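Local coordinates for sensor protein pfeS (Pseudomonas aeruginosa, PDB 3KYZ) that serves as the sensor kinase of the PfeR/PfeS two-component system and may activate PfeR by phosphorylation, this piece being its sensor domain, predicted to be periplasmic, at residues V57-P62 and G112-Q117. Sequence-based numbering, arbitrary orientation.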
loop_
_atom_site.group_PDB
_atom_site.type_symbol
_atom_site.label_atom_id
_atom_site.label_comp_id
_atom_site.label_asym_id
_atom_site.label_seq_id
_atom_site.Cartn_x
_atom_site.Cartn_y
_atom_site.Cartn_z
ATOM N N VAL A 57 8.829 8.142 8.996
ATOM C CA VAL A 57 9.690 7.255 8.231
ATOM C C VAL A 57 9.425 5.821 8.664
ATOM O O VAL A 57 9.151 5.570 9.843
ATOM C CB VAL A 57 11.188 7.578 8.494
ATOM C CG1 VAL A 57 12.088 6.515 7.872
ATOM C CG2 VAL A 57 11.525 8.965 7.977
ATOM N N ALA A 58 9.496 4.882 7.722
ATOM C CA ALA A 58 9.483 3.459 8.066
ATOM C C ALA A 58 10.394 2.686 7.119
ATOM O O ALA A 58 10.566 3.080 5.965
ATOM C CB ALA A 58 8.059 2.888 8.020
ATOM N N LEU A 59 11.001 1.614 7.621
ATOM C CA LEU A 59 11.680 0.644 6.774
ATOM C C LEU A 59 10.820 -0.594 6.832
ATOM O O LEU A 59 10.563 -1.111 7.913
ATOM C CB LEU A 59 13.082 0.327 7.307
ATOM C CG LEU A 59 14.174 1.332 6.928
ATOM C CD1 LEU A 59 13.861 2.712 7.495
ATOM C CD2 LEU A 59 15.530 0.846 7.405
ATOM N N VAL A 60 10.342 -1.056 5.682
ATOM C CA VAL A 60 9.445 -2.217 5.689
ATOM C C VAL A 60 9.930 -3.315 4.765
ATOM O O VAL A 60 10.605 -3.049 3.764
ATOM C CB VAL A 60 7.970 -1.859 5.375
ATOM C CG1 VAL A 60 7.441 -0.828 6.369
ATOM C CG2 VAL A 60 7.817 -1.363 3.962
ATOM N N GLY A 61 9.603 -4.553 5.124
ATOM C CA GLY A 61 10.059 -5.707 4.379
ATOM C C GLY A 61 9.083 -6.157 3.306
ATOM O O GLY A 61 8.122 -5.445 2.985
ATOM N N PRO A 62 9.322 -7.357 2.750
ATOM C CA PRO A 62 8.535 -7.881 1.623
ATOM C C PRO A 62 7.064 -8.120 1.973
ATOM O O PRO A 62 6.220 -8.128 1.077
ATOM C CB PRO A 62 9.211 -9.219 1.295
ATOM C CG PRO A 62 10.478 -9.265 2.066
ATOM C CD PRO A 62 10.404 -8.266 3.172
ATOM N N GLY A 112 13.275 -5.133 0.915
ATOM C CA GLY A 112 12.529 -4.089 1.579
ATOM C C GLY A 112 12.579 -2.746 0.898
ATOM O O GLY A 112 13.067 -2.608 -0.226
ATOM N N ARG A 113 12.042 -1.747 1.587
ATOM C CA ARG A 113 11.976 -0.407 1.040
ATOM C C ARG A 113 12.007 0.616 2.159
ATOM O O ARG A 113 11.698 0.308 3.318
ATOM C CB ARG A 113 10.691 -0.231 0.231
ATOM C CG ARG A 113 9.429 -0.204 1.087
ATOM C CD ARG A 113 8.174 -0.144 0.221
ATOM N NE ARG A 113 7.865 -1.449 -0.363
ATOM C CZ ARG A 113 7.042 -1.647 -1.392
ATOM N NH1 ARG A 113 6.451 -0.618 -1.991
ATOM N NH2 ARG A 113 6.812 -2.880 -1.828
ATOM N N LEU A 114 12.396 1.829 1.797
ATOM C CA LEU A 114 12.246 2.990 2.658
ATOM C C LEU A 114 10.920 3.658 2.317
ATOM O O LEU A 114 10.594 3.847 1.140
ATOM C CB LEU A 114 13.396 3.974 2.418
ATOM C CG LEU A 114 13.271 5.339 3.107
ATOM C CD1 LEU A 114 13.299 5.182 4.612
ATOM C CD2 LEU A 114 14.386 6.277 2.654
ATOM N N VAL A 115 10.140 3.984 3.344
ATOM C CA VAL A 115 8.958 4.816 3.171
ATOM C C VAL A 115 9.185 6.112 3.947
ATOM O O VAL A 115 9.564 6.092 5.122
ATOM C CB VAL A 115 7.677 4.117 3.666
ATOM C CG1 VAL A 115 6.467 5.052 3.519
ATOM C CG2 VAL A 115 7.453 2.827 2.892
ATOM N N ILE A 116 8.982 7.242 3.283
ATOM C CA ILE A 116 9.139 8.534 3.935
ATOM C C ILE A 116 7.971 9.425 3.550
ATOM O O ILE A 116 7.653 9.551 2.371
ATOM C CB ILE A 116 10.510 9.190 3.592
ATOM C CG1 ILE A 116 10.688 10.523 4.325
ATOM C CG2 ILE A 116 10.696 9.368 2.081
ATOM C CD1 ILE A 116 12.144 10.983 4.350
ATOM N N GLN A 117 7.306 10.017 4.536
ATOM C CA GLN A 117 6.291 11.008 4.200
ATOM C C GLN A 117 7.035 12.233 3.675
ATOM O O GLN A 117 7.981 12.710 4.298
ATOM C CB GLN A 117 5.413 11.385 5.391
ATOM C CG GLN A 117 4.229 12.253 4.962
ATOM C CD GLN A 117 3.143 12.370 6.013
ATOM O OE1 GLN A 117 3.401 12.244 7.207
ATOM N NE2 GLN A 117 1.909 12.609 5.564
HETATM O O HOH W 1 8.741 -4.009 0.563
#
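Ala58 and Val115 face each other as an antiparallel hydrogen-bonded pair, with Ala58 N giving to Val115 O at 2.9 Å and Val115 N giving to Ala58 O at 2.8 Å, the latter nearly straight. Two residues on, the pattern recurs: Val60 N donates to Arg113 O, and Arg113 N donates to Val60 O (2.9 Å). Four peptide N-H groups and four carbonyls are thus satisfied, in a contact that is largely buried, and two carbonyls take a CA-H as well, Val57 CA reaching Val115 O and Leu59 CA reaching Arg113 O. Past the strand end, water 1 accepts from Arg113 NE and donates to Gly61 O, 2.9 Å from each, lying in plane at the edge of the guanidinium; Arg113 NH1 has its own acceptor, Ser102 OG. The arginine suits this margin because its aliphatic part also packs, CG lying 3.5 Å from Val60 CG2. Gly112 meets a need of its own: its backbone angles would jam a side chain against the preceding carbonyl. On the face of Val57, Leu59, Leu114 and Ile116, branched apolar residues fill a buried layer. With CG anti to its backbone N (chi1 172°), Leu114 sends CD1 to within 3.7 Å of Val57 CG1 and 3.8 Å of Leu59 CD1. Val57, Leu59 and Leu114 pack against helix 17-53 (on Leu49, Ala30, Ala42 and Tyr26), and Ile116 lies on Thr55, while Val60 and Val115 meet Leu72 and Met83 on the other face. Strand 113-117 is the middle one of the three-stranded antiparallel sheet, its outward backbone groups at Leu114 and Ile116 bonding to Ile103 and Val101 of strand 100-104.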